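Local coordinates for protein putative sodium:solute symporter (Proteus mirabilis, PDB 5NV9) that couples the inward sodium gradient to the uptake of the sialic acid N-acetylneuraminic acid across the bacterial inner membrane, at residues T58-T63 and I133-I138; A137-L142 and S342-S347; L145-F150 and A335-A340; L165-T170 and S346-I351; Q249-T252 and D256-Q259. One frame throughout, in Å; residues are numbered along the deposited sequence.

Interaction 1 (T58-T63 and I133-I138); sequences TLSSIT and IGRVAI. With NA (sodium ion), chain B; SLB (N-acetyl-beta-neuraminic acid), chain D.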
# COMPACT_ATOMS: atom_id res chain seq x y z
N THR A 58 0.26 0.17 -3.98
CA THR A 58 -0.60 -0.52 -2.98
C THR A 58 -0.18 -1.96 -2.72
O THR A 58 -0.28 -2.44 -1.59
CB THR A 58 -2.10 -0.50 -3.37
OG1 THR A 58 -2.24 -1.10 -4.67
CG2 THR A 58 -2.65 0.91 -3.43
N LEU A 59 0.32 -2.63 -3.75
CA LEU A 59 0.67 -4.05 -3.67
C LEU A 59 2.14 -4.22 -3.35
O LEU A 59 2.98 -3.98 -4.20
CB LEU A 59 0.41 -4.78 -4.99
CG LEU A 59 0.29 -6.30 -4.90
CD1 LEU A 59 -0.44 -6.87 -6.12
CD2 LEU A 59 1.64 -6.95 -4.75
N SER A 60 2.40 -4.73 -2.16
CA SER A 60 3.74 -4.80 -1.60
C SER A 60 4.12 -6.25 -1.32
O SER A 60 3.41 -7.18 -1.73
CB SER A 60 3.79 -3.94 -0.34
OG SER A 60 3.30 -4.61 0.80
N SER A 61 5.21 -6.47 -0.61
CA SER A 61 5.55 -7.82 -0.18
C SER A 61 4.55 -8.43 0.78
O SER A 61 4.55 -9.63 0.96
CB SER A 61 6.94 -7.78 0.44
OG SER A 61 6.89 -6.96 1.58
N ILE A 62 3.70 -7.61 1.39
CA ILE A 62 2.58 -8.07 2.19
C ILE A 62 1.61 -8.94 1.34
O ILE A 62 1.31 -10.07 1.71
CB ILE A 62 1.78 -6.86 2.78
CG1 ILE A 62 2.59 -6.13 3.84
CG2 ILE A 62 0.43 -7.29 3.36
CD1 ILE A 62 2.01 -4.80 4.21
N THR A 63 1.14 -8.41 0.22
CA THR A 63 0.29 -9.18 -0.68
C THR A 63 1.08 -10.36 -1.25
O THR A 63 0.57 -11.50 -1.31
CB THR A 63 -0.26 -8.30 -1.86
OG1 THR A 63 -1.38 -7.51 -1.44
CG2 THR A 63 -0.66 -9.16 -3.09
N ILE A 133 5.75 5.57 7.88
CA ILE A 133 6.99 5.14 8.49
C ILE A 133 6.93 3.68 8.97
O ILE A 133 7.87 2.89 8.70
CB ILE A 133 7.39 6.04 9.63
CG1 ILE A 133 7.67 7.45 9.10
CG2 ILE A 133 8.62 5.48 10.36
CD1 ILE A 133 9.06 7.63 8.56
N GLY A 134 5.83 3.30 9.63
CA GLY A 134 5.58 1.91 9.93
C GLY A 134 5.42 0.98 8.71
O GLY A 134 5.93 -0.14 8.72
N ARG A 135 4.69 1.41 7.68
CA ARG A 135 4.43 0.53 6.56
C ARG A 135 5.75 0.14 5.85
O ARG A 135 5.92 -1.04 5.47
CB ARG A 135 3.38 1.15 5.60
CG ARG A 135 3.16 0.42 4.28
CD ARG A 135 2.13 1.15 3.46
NE ARG A 135 2.09 0.79 2.05
CZ ARG A 135 1.61 -0.35 1.58
NH1 ARG A 135 1.10 -1.26 2.44
NH2 ARG A 135 1.66 -0.60 0.25
N VAL A 136 6.65 1.12 5.68
CA VAL A 136 7.95 0.90 5.11
C VAL A 136 8.75 -0.14 5.94
O VAL A 136 9.38 -1.10 5.35
CB VAL A 136 8.76 2.19 5.01
CG1 VAL A 136 10.21 1.91 4.63
CG2 VAL A 136 8.15 3.15 4.01
N ALA A 137 8.76 0.05 7.27
CA ALA A 137 9.52 -0.85 8.19
C ALA A 137 8.98 -2.28 8.11
O ALA A 137 9.73 -3.23 7.96
CB ALA A 137 9.50 -0.35 9.61
N ILE A 138 7.67 -2.39 8.07
CA ILE A 138 6.99 -3.66 7.96
C ILE A 138 7.26 -4.34 6.63
O ILE A 138 7.49 -5.56 6.60
CB ILE A 138 5.49 -3.53 8.28
CG1 ILE A 138 5.35 -3.23 9.78
CG2 ILE A 138 4.77 -4.84 7.99
CD1 ILE A 138 3.94 -3.06 10.31
NA NA B . 4.69 -2.39 -4.24
C1 SLB D . -0.25 -4.62 0.27
C2 SLB D . -1.70 -4.24 0.27
C3 SLB D . -2.37 -4.87 1.47
C4 SLB D . -3.91 -4.71 1.45
C5 SLB D . -4.37 -5.37 0.15
C6 SLB D . -3.67 -4.70 -1.05
C7 SLB D . -4.04 -5.30 -2.42
C8 SLB D . -3.31 -4.62 -3.54
C9 SLB D . -3.79 -5.10 -4.91
C10 SLB D . -6.62 -6.35 -0.10
C11 SLB D . -8.01 -6.03 -0.60
N5 SLB D . -5.83 -5.27 -0.00
O1A SLB D . 0.10 -5.65 -0.41
O1B SLB D . 0.57 -3.92 0.98
O2 SLB D . -1.87 -2.79 0.31
O4 SLB D . -4.53 -5.38 2.60
O6 SLB D . -2.26 -4.81 -0.92
O7 SLB D . -3.68 -6.69 -2.48
O8 SLB D . -3.47 -3.21 -3.44
O9 SLB D . -5.18 -4.74 -5.15
O10 SLB D . -6.23 -7.51 0.13
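R135, on the membrane-spanning helix 118-151, reaches T58, S60 and I62 at the break between helices 47-58 and 61-73, the unwound stretch where this LeuT-fold symporter holds its sialic acid. R135 alone on its segment comes close. With CG trans to the backbone N (chi1 172°), the chain stays extended as far as NE, which carries the guanidinium from the helix flank to the substrate. There NH1 donates to carboxylate oxygen O1B of the sugar at 3.1 Å, with O1B at the guanidinium edge and in its plane. NH2 donates to T58 O, although the position of that oxygen is less certain. I62 CD1 and S60 CB approach this group obliquely.

Residues at and around the break supply much of the remaining grip. S60 N points almost straight at O1A of the carboxylate (3.0 Å, 174°), and S60 OG donates to O1B, so that O1B is shared with R135. As N-cap of helix 61-73, S60 OG also accepts from I62 N. The positive guanidinium and the N-terminal end of this helix probably both stabilise the negative carboxylate. T58 OG1 pairs with the glycerol hydroxyl O8. T63 OG1 receives a hydrogen bond from O7 of the sugar. Within the break, L59 O binds a sodium ion at 2.3 Å.

Interaction 2 (A137-L142 and S342-S347); sequences AIITYL and SSISSS. With NA (sodium ion), chain C; NA (sodium ion), chain B.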
# COMPACT_ATOMS: atom_id res chain seq x y z
N ALA A 137 8.76 0.05 7.27
CA ALA A 137 9.52 -0.85 8.19
C ALA A 137 8.98 -2.28 8.11
O ALA A 137 9.73 -3.23 7.96
CB ALA A 137 9.50 -0.35 9.61
N ILE A 138 7.67 -2.39 8.07
CA ILE A 138 6.99 -3.66 7.96
C ILE A 138 7.26 -4.34 6.63
O ILE A 138 7.49 -5.56 6.60
CB ILE A 138 5.49 -3.53 8.28
CG1 ILE A 138 5.35 -3.23 9.78
CG2 ILE A 138 4.77 -4.84 7.99
CD1 ILE A 138 3.94 -3.06 10.31
N ILE A 139 7.21 -3.57 5.54
CA ILE A 139 7.36 -4.10 4.20
C ILE A 139 8.79 -4.69 4.12
O ILE A 139 9.01 -5.72 3.54
CB ILE A 139 7.13 -3.07 3.10
CG1 ILE A 139 5.63 -2.88 2.86
CG2 ILE A 139 7.76 -3.54 1.80
CD1 ILE A 139 5.30 -1.68 2.00
N THR A 140 9.75 -3.94 4.65
CA THR A 140 11.15 -4.31 4.62
C THR A 140 11.44 -5.56 5.49
O THR A 140 12.12 -6.49 5.07
CB THR A 140 11.96 -3.08 5.02
OG1 THR A 140 11.65 -2.04 4.10
CG2 THR A 140 13.42 -3.36 5.04
N TYR A 141 10.88 -5.57 6.68
CA TYR A 141 10.90 -6.71 7.59
C TYR A 141 10.38 -7.99 7.00
O TYR A 141 11.11 -8.99 7.06
CB TYR A 141 10.15 -6.36 8.89
CG TYR A 141 10.12 -7.49 9.91
CD1 TYR A 141 11.28 -7.96 10.48
CD2 TYR A 141 8.92 -8.08 10.28
CE1 TYR A 141 11.26 -9.01 11.40
CE2 TYR A 141 8.89 -9.12 11.20
CZ TYR A 141 10.07 -9.57 11.76
OH TYR A 141 10.06 -10.59 12.68
N LEU A 142 9.17 -7.99 6.41
CA LEU A 142 8.61 -9.17 5.77
C LEU A 142 9.47 -9.69 4.61
O LEU A 142 9.64 -10.87 4.47
CB LEU A 142 7.24 -8.94 5.18
CG LEU A 142 6.09 -8.49 6.02
CD1 LEU A 142 4.84 -8.61 5.14
CD2 LEU A 142 5.97 -9.31 7.29
N SER A 342 8.56 -0.70 -4.92
CA SER A 342 7.61 0.17 -5.45
C SER A 342 6.70 0.76 -4.33
O SER A 342 6.16 1.81 -4.49
CB SER A 342 6.74 -0.58 -6.48
OG SER A 342 6.24 -1.79 -5.94
N SER A 343 6.50 0.04 -3.25
CA SER A 343 5.67 0.54 -2.12
C SER A 343 6.48 1.45 -1.20
O SER A 343 6.01 2.53 -0.79
CB SER A 343 5.09 -0.68 -1.35
OG SER A 343 4.12 -1.34 -2.18
N ILE A 344 7.73 1.03 -0.94
CA ILE A 344 8.66 1.83 -0.15
C ILE A 344 8.95 3.23 -0.81
O ILE A 344 8.91 4.31 -0.12
CB ILE A 344 9.96 1.12 0.12
CG1 ILE A 344 9.73 -0.08 1.03
CG2 ILE A 344 10.99 2.06 0.76
CD1 ILE A 344 10.95 -0.97 1.10
N SER A 345 9.17 3.24 -2.11
CA SER A 345 9.54 4.47 -2.76
C SER A 345 8.36 5.46 -2.70
O SER A 345 8.55 6.66 -2.43
CB SER A 345 9.94 4.18 -4.17
OG SER A 345 8.78 3.78 -4.91
N SER A 346 7.14 4.97 -2.97
CA SER A 346 5.97 5.80 -2.94
C SER A 346 5.65 6.34 -1.57
O SER A 346 5.15 7.47 -1.46
CB SER A 346 4.70 5.05 -3.42
OG SER A 346 4.81 4.67 -4.75
N SER A 347 5.85 5.52 -0.54
CA SER A 347 5.60 5.91 0.83
C SER A 347 6.62 7.00 1.25
O SER A 347 6.25 7.98 1.91
CB SER A 347 5.69 4.71 1.80
OG SER A 347 4.53 3.88 1.83
NA NA C . 6.47 3.70 -5.85
NA NA B . 4.69 -2.39 -4.24
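The serine-rich turn of helix 328-361 that carries both sodium sites of this symporter packs here against helix 118-151, the two short segments running nearly antiparallel (161°) with their axes 10.0 Å apart. Two residues on each side make the contact. I139 sends CD1 against S343 CB at 3.5 Å, while its CG2 branch meets I344 CG1 at 4.1 Å; the two isoleucine side chains slide past each other in opposite directions. I344 CD1 then runs up to T140 OG1, 3.3 Å away, crossing the threonine at about a right angle. That hydroxyl has its polar partner in V136 O one turn earlier, so it presents itself to the methyl without losing a hydrogen bond.

Behind this apolar seam the serines turn to the ions. S343 OG lies opposite its own carbonyl carbon (chi1 -69°), and together with S342 OG it binds one sodium, each at 2.4 Å; A56 O, L59 O and A339 O complete that shell. S343 therefore packs against I139 with CB and holds the ion with OG, and T57 is a further polar partner of its hydroxyl. S342 serves both sites, because its carbonyl O binds the second sodium, as do S345 OG and S346 OG, the latter at 2.2 Å. D182 brings the carboxylate to that ion. The first cluster is the Na2 site conserved in the sodium:solute symporters, set between an unwound helix and helix 328-361 as in other LeuT-fold transporters; the second is the Na3 site.

Interaction 3 (L145-F150 and A335-A340); sequences LALRPF and AIFAAA. With NA (sodium ion), chain B.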
# COMPACT_ATOMS: atom_id res chain seq x y z
N LEU A 145 12.31 -11.42 6.10
CA LEU A 145 11.86 -12.69 6.66
C LEU A 145 11.70 -13.70 5.56
O LEU A 145 12.09 -14.84 5.73
CB LEU A 145 10.53 -12.58 7.40
CG LEU A 145 10.60 -12.31 8.90
CD1 LEU A 145 9.21 -12.00 9.43
CD2 LEU A 145 11.18 -13.52 9.60
N ALA A 146 11.16 -13.28 4.43
CA ALA A 146 10.95 -14.20 3.34
C ALA A 146 12.22 -14.76 2.68
O ALA A 146 12.26 -15.94 2.30
CB ALA A 146 10.10 -13.53 2.28
N LEU A 147 13.22 -13.90 2.48
CA LEU A 147 14.35 -14.17 1.62
C LEU A 147 15.57 -14.60 2.38
O LEU A 147 16.48 -15.17 1.80
CB LEU A 147 14.73 -12.91 0.87
CG LEU A 147 13.71 -12.41 -0.14
CD1 LEU A 147 14.39 -11.33 -0.95
CD2 LEU A 147 13.19 -13.51 -1.06
N ARG A 148 15.60 -14.32 3.66
CA ARG A 148 16.81 -14.46 4.44
C ARG A 148 17.25 -15.90 4.50
O ARG A 148 18.43 -16.18 4.32
CB ARG A 148 16.61 -13.93 5.84
CG ARG A 148 17.89 -13.88 6.63
CD ARG A 148 17.57 -13.87 8.10
NE ARG A 148 18.78 -14.16 8.84
CZ ARG A 148 19.00 -13.78 10.08
NH1 ARG A 148 18.10 -13.06 10.74
NH2 ARG A 148 20.14 -14.09 10.68
N PRO A 149 16.32 -16.83 4.73
CA PRO A 149 16.79 -18.21 4.80
C PRO A 149 17.49 -18.72 3.52
O PRO A 149 18.18 -19.74 3.59
CB PRO A 149 15.51 -19.01 5.02
CG PRO A 149 14.57 -18.03 5.64
CD PRO A 149 14.86 -16.74 4.93
N PHE A 150 17.33 -18.03 2.39
CA PHE A 150 17.75 -18.57 1.10
C PHE A 150 18.75 -17.73 0.32
O PHE A 150 19.11 -18.11 -0.78
CB PHE A 150 16.53 -18.79 0.19
CG PHE A 150 15.38 -19.53 0.83
CD1 PHE A 150 15.44 -20.89 1.08
CD2 PHE A 150 14.21 -18.87 1.11
CE1 PHE A 150 14.38 -21.56 1.66
CE2 PHE A 150 13.14 -19.53 1.69
CZ PHE A 150 13.22 -20.88 1.96
N ALA A 335 11.38 -9.75 -8.64
CA ALA A 335 9.96 -9.36 -8.61
C ALA A 335 9.40 -9.14 -7.16
O ALA A 335 8.58 -8.30 -6.95
CB ALA A 335 9.11 -10.39 -9.35
N ILE A 336 9.90 -9.89 -6.20
CA ILE A 336 9.61 -9.66 -4.79
C ILE A 336 10.27 -8.37 -4.31
O ILE A 336 9.65 -7.57 -3.64
CB ILE A 336 10.09 -10.87 -3.93
CG1 ILE A 336 9.25 -12.10 -4.26
CG2 ILE A 336 10.09 -10.53 -2.45
CD1 ILE A 336 9.76 -13.39 -3.59
N PHE A 337 11.54 -8.17 -4.63
CA PHE A 337 12.12 -6.85 -4.46
C PHE A 337 11.24 -5.77 -5.12
O PHE A 337 11.02 -4.71 -4.54
CB PHE A 337 13.51 -6.76 -5.04
CG PHE A 337 14.61 -7.21 -4.11
CD1 PHE A 337 14.72 -8.56 -3.72
CD2 PHE A 337 15.59 -6.31 -3.72
CE1 PHE A 337 15.77 -8.97 -2.93
CE2 PHE A 337 16.66 -6.73 -2.92
CZ PHE A 337 16.76 -8.05 -2.54
N ALA A 338 10.80 -5.99 -6.34
CA ALA A 338 10.03 -4.95 -7.02
C ALA A 338 8.69 -4.65 -6.29
O ALA A 338 8.25 -3.48 -6.27
CB ALA A 338 9.78 -5.29 -8.46
N ALA A 339 8.03 -5.68 -5.73
CA ALA A 339 6.80 -5.48 -4.90
C ALA A 339 7.07 -4.61 -3.66
O ALA A 339 6.31 -3.70 -3.32
CB ALA A 339 6.14 -6.79 -4.53
N ALA A 340 8.17 -4.91 -2.98
CA ALA A 340 8.59 -4.16 -1.79
C ALA A 340 8.97 -2.70 -2.12
O ALA A 340 8.41 -1.75 -1.53
CB ALA A 340 9.73 -4.89 -1.18
NA NA B . 4.69 -2.39 -4.24
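L147 reaches from the periplasmic end of helix 118-151 to I336 and F337 on helix 328-361, and its side chain makes all the close contacts between the two segments. CB leaves the backbone in the direction of the other helix. CG sits opposite the carbonyl carbon and beside the backbone N (chi1 -66°), and from there the branch divides between two partners. CD1 goes to the phenylalanine, 3.4 Å from F337 CE1 and 3.9 Å from F337 CD1, meeting the ring obliquely. CD2 goes to I336, where it stands 4.3 Å from CD1 at the end of the isoleucine. One leucine thus fits its two methyls to neighbouring residues of one helix.

The partners are buried on other sides as well: I336 also touches F64 and M65 of helix 61-73, and F337 touches L14, Y17 and L18 of helix 8-29. Just past L147, helix 118-151 kinks at P149, whose nitrogen has no hydrogen to give to the turn before; P149 CB lies over one face of the F150 ring. On helix 328-361, A339 O binds the Na2 sodium at 2.3 Å, one turn from I336. The LeuT-fold bundle is joined here by carbon alone; with no hydrogen bond across the contact, what holds is van der Waals contact of a few apolar side chains, which sets no donor-acceptor geometry between the ion-bearing helix and the periplasmic end of its neighbour.

Interaction 4 (L165-T170 and S346-I351); sequences LCIIYT and SSLNSI. With NA (sodium ion), chain C.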
# COMPACT_ATOMS: atom_id res chain seq x y z
N LEU A 165 19.15 1.22 -1.16
CA LEU A 165 19.13 1.42 -2.58
C LEU A 165 17.84 2.08 -3.07
O LEU A 165 17.89 2.96 -3.95
CB LEU A 165 19.35 0.09 -3.33
CG LEU A 165 20.79 -0.44 -3.34
CD1 LEU A 165 20.88 -1.54 -4.39
CD2 LEU A 165 21.82 0.65 -3.61
N CYS A 166 16.71 1.63 -2.53
CA CYS A 166 15.41 2.28 -2.80
C CYS A 166 15.41 3.79 -2.45
O CYS A 166 14.96 4.63 -3.26
CB CYS A 166 14.29 1.57 -2.03
SG CYS A 166 12.65 2.11 -2.55
N ILE A 167 15.97 4.11 -1.28
CA ILE A 167 16.11 5.49 -0.82
C ILE A 167 16.90 6.34 -1.81
O ILE A 167 16.55 7.47 -2.04
CB ILE A 167 16.77 5.56 0.62
CG1 ILE A 167 15.78 5.05 1.66
CG2 ILE A 167 17.21 6.98 0.97
CD1 ILE A 167 16.37 4.74 3.02
N ILE A 168 17.96 5.80 -2.39
CA ILE A 168 18.84 6.54 -3.26
C ILE A 168 18.13 6.91 -4.56
O ILE A 168 18.06 8.10 -4.90
CB ILE A 168 20.16 5.78 -3.48
CG1 ILE A 168 20.98 5.88 -2.19
CG2 ILE A 168 20.94 6.42 -4.63
CD1 ILE A 168 22.08 4.88 -2.11
N TYR A 169 17.51 5.94 -5.23
CA TYR A 169 16.81 6.25 -6.48
C TYR A 169 15.59 7.11 -6.24
O TYR A 169 15.26 7.89 -7.09
CB TYR A 169 16.51 5.01 -7.36
CG TYR A 169 15.32 4.11 -6.98
CD1 TYR A 169 13.99 4.54 -7.09
CD2 TYR A 169 15.53 2.80 -6.63
CE1 TYR A 169 12.93 3.69 -6.79
CE2 TYR A 169 14.45 1.95 -6.30
CZ TYR A 169 13.15 2.40 -6.38
OH TYR A 169 12.10 1.52 -6.05
N THR A 170 14.92 6.95 -5.10
CA THR A 170 13.72 7.77 -4.78
C THR A 170 14.13 9.23 -4.56
O THR A 170 13.60 10.15 -5.17
CB THR A 170 12.97 7.23 -3.52
OG1 THR A 170 12.49 5.90 -3.75
CG2 THR A 170 11.77 8.07 -3.19
N SER A 346 7.14 4.97 -2.97
CA SER A 346 5.97 5.80 -2.94
C SER A 346 5.65 6.34 -1.57
O SER A 346 5.15 7.47 -1.46
CB SER A 346 4.70 5.05 -3.42
OG SER A 346 4.81 4.67 -4.75
N SER A 347 5.85 5.52 -0.54
CA SER A 347 5.60 5.91 0.83
C SER A 347 6.62 7.00 1.25
O SER A 347 6.25 7.98 1.91
CB SER A 347 5.69 4.71 1.80
OG SER A 347 4.53 3.88 1.83
N LEU A 348 7.90 6.85 0.87
CA LEU A 348 8.92 7.90 1.20
C LEU A 348 8.65 9.25 0.52
O LEU A 348 8.66 10.33 1.18
CB LEU A 348 10.33 7.47 0.86
CG LEU A 348 10.96 6.29 1.64
CD1 LEU A 348 12.34 5.95 1.04
CD2 LEU A 348 11.08 6.55 3.11
N ASN A 349 8.38 9.22 -0.76
CA ASN A 349 8.01 10.44 -1.45
C ASN A 349 6.73 11.11 -0.90
O ASN A 349 6.68 12.34 -0.77
CB ASN A 349 7.87 10.21 -2.94
CG ASN A 349 7.58 11.50 -3.69
OD1 ASN A 349 6.43 11.82 -3.87
ND2 ASN A 349 8.61 12.17 -4.21
N SER A 350 5.72 10.31 -0.56
CA SER A 350 4.47 10.87 -0.02
C SER A 350 4.67 11.43 1.31
O SER A 350 4.00 12.41 1.65
CB SER A 350 3.37 9.84 -0.01
OG SER A 350 3.07 9.53 -1.36
N ILE A 351 5.47 10.75 2.13
CA ILE A 351 5.85 11.28 3.45
C ILE A 351 6.47 12.63 3.30
O ILE A 351 6.06 13.61 3.96
CB ILE A 351 6.76 10.38 4.24
CG1 ILE A 351 5.99 9.19 4.76
CG2 ILE A 351 7.36 11.12 5.44
CD1 ILE A 351 6.87 7.99 5.10
NA NA C . 6.47 3.70 -5.85
O HOH W 1 11.24 11.48 -4.31
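Helices 155-203 and 328-361 cross at -51° with their short segments 10.2 Å apart on axis, and they draw closest at T170 and N349, whose CA atoms are 7.1 Å from each other. Both are membrane-spanning helices of the LeuT-fold bundle, and S346, at the start of the second segment, helps to bind the Na3 sodium through OG.

L348 is the central side chain. Its CD1 butts against I167 CG1 at 3.6 Å, the two side chains crossing at about a right angle, and its CB lies by the methyl of T170. That methyl, CG2, spans L348 and N349, 4.3 Å from N349 N. T170 presents it to helix 328-361 while its hydroxyl bonds back along its own helix: OG1 donates to C166 O at 2.8 Å, from well above the carbonyl plane. C166 O accepts from T170 N too, so two bonds grip this oxygen. It also lies over one face of the Y169 ring, 3.7 Å above the plane.

The first torsion of N349 (chi1 -176°) sets CG anti to the backbone N, which takes the amide away from the apolar patch. Its OD1 accepts from Q259 NE2, and S350 OG is hydrogen-bonded to Q259 OE1. Between residues 165-170 and 346-351 a water forms a polar bridge, accepting from N349 ND2 at 2.7 Å and donating to T170 O at 2.8 Å.

Interaction 5 (Q249-T252 and D256-Q259); sequences QQFT and DVVQ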
# COMPACT_ATOMS: atom_id res chain seq x y z
N GLN A 249 -10.24 4.11 2.54
CA GLN A 249 -9.02 4.77 3.10
C GLN A 249 -7.95 4.89 2.04
O GLN A 249 -7.35 5.96 1.82
CB GLN A 249 -8.48 3.98 4.28
CG GLN A 249 -7.19 4.58 4.79
CD GLN A 249 -6.71 3.95 6.08
OE1 GLN A 249 -7.49 3.56 6.95
NE2 GLN A 249 -5.41 3.90 6.24
N GLN A 250 -7.67 3.78 1.40
CA GLN A 250 -6.51 3.69 0.43
C GLN A 250 -6.64 4.66 -0.74
O GLN A 250 -5.69 5.32 -1.09
CB GLN A 250 -6.36 2.26 -0.08
CG GLN A 250 -5.19 1.98 -1.04
CD GLN A 250 -3.83 2.17 -0.38
OE1 GLN A 250 -3.21 1.20 0.08
NE2 GLN A 250 -3.38 3.43 -0.31
N PHE A 251 -7.85 4.78 -1.28
CA PHE A 251 -8.11 5.55 -2.48
C PHE A 251 -8.62 6.96 -2.32
O PHE A 251 -8.62 7.67 -3.33
CB PHE A 251 -8.98 4.70 -3.44
CG PHE A 251 -8.25 3.48 -3.93
CD1 PHE A 251 -7.41 3.55 -5.04
CD2 PHE A 251 -8.34 2.27 -3.24
CE1 PHE A 251 -6.70 2.44 -5.47
CE2 PHE A 251 -7.62 1.14 -3.66
CZ PHE A 251 -6.81 1.24 -4.78
N THR A 252 -9.00 7.38 -1.11
CA THR A 252 -9.48 8.76 -0.85
C THR A 252 -8.66 9.56 0.19
O THR A 252 -8.61 10.78 0.17
CB THR A 252 -10.94 8.78 -0.38
OG1 THR A 252 -11.13 8.12 0.87
CG2 THR A 252 -11.84 8.13 -1.42
N ASP A 256 -0.19 8.40 -0.60
CA ASP A 256 0.59 7.63 -1.60
C ASP A 256 -0.22 7.33 -2.89
O ASP A 256 0.34 7.35 -3.98
CB ASP A 256 1.23 6.35 -1.00
CG ASP A 256 0.20 5.40 -0.40
OD1 ASP A 256 -0.92 5.81 0.09
OD2 ASP A 256 0.56 4.19 -0.39
N VAL A 257 -1.53 7.11 -2.76
CA VAL A 257 -2.39 6.92 -3.91
C VAL A 257 -2.92 8.26 -4.49
O VAL A 257 -2.81 8.54 -5.70
CB VAL A 257 -3.50 5.93 -3.56
CG1 VAL A 257 -4.58 5.94 -4.64
CG2 VAL A 257 -2.91 4.54 -3.46
N VAL A 258 -3.42 9.11 -3.61
CA VAL A 258 -4.04 10.36 -3.99
C VAL A 258 -3.10 11.23 -4.78
O VAL A 258 -3.48 11.91 -5.72
CB VAL A 258 -4.59 11.16 -2.75
CG1 VAL A 258 -5.10 12.50 -3.20
CG2 VAL A 258 -5.74 10.44 -2.09
N GLN A 259 -1.84 11.21 -4.41
CA GLN A 259 -0.80 11.89 -5.22
C GLN A 259 -0.79 11.53 -6.71
O GLN A 259 -0.50 12.39 -7.56
CB GLN A 259 0.57 11.58 -4.62
CG GLN A 259 1.54 12.74 -4.64
CD GLN A 259 2.89 12.31 -4.13
OE1 GLN A 259 2.95 11.44 -3.25
NE2 GLN A 259 3.99 12.89 -4.68
O HOH W 2 -0.73 2.21 0.57
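Q250 folds back over V257 and points its amide at D256. The side chain starts out trans, N to CG (chi1 -178°), but then bends at chi2 (65°), which lays the amide across the valine at about a right angle: NE2 is 3.4 Å from V257 CG2. The same NE2 gives a weak hydrogen bond to D256 OD1, with the amide and carboxylate planes 52° apart. A water completes the bridge, donating to Q250 OE1 and, at 2.6 Å, to D256 OD2. D256 OD1 also has S254 OG as its stronger partner.

These segments form the cytoplasmic end of helix 236-253 and the short helix 255-258 that follows, a tight corner between two consecutive helices of this LeuT-fold transporter, with a wider pi-type turn at 249-252. It sits beneath the substrate site, Q250 and V257 both touching T58 of helix 47-58.

V257 fills the inside of the corner with both its branches. CG2 lies under the glutamine, while CG1 reaches F251 CD1 at 3.7 Å, approaching the ring obliquely. Its CB is 3.4 Å from Q250 O, a buried carbonyl with no polar partner in the model. V258 turns CG2 to the end of the first helix, 3.7 Å from T252 O. T252 directs its hydroxyl back to I248 O, while F251 O is taken by Y261 OH.

Overall arrangement
Interactions 1, 2 and 3 follow helix 118-151 towards its periplasmic end, and interactions 2, 3 and 4 share helix 328-361. Interactions 1 and 2 are closest, their centres about 4 Å apart; interactions 3 and 5 are farthest, about 25 Å. The 137-142 and 342-347 segments overlap those of interactions 1 and 4. Interaction 5 is local in sequence and falls between the two halves of interactions 2, 3 and 4, yet Q259 bonds N349 and S350 of interaction 4. Helix 328-361 carries ligands of both sodium ions, and S60 and R135, which hold the substrate in interaction 1, touch S343 of the Na2 site, so neighbouring residues of a few helices bind substrate and ions.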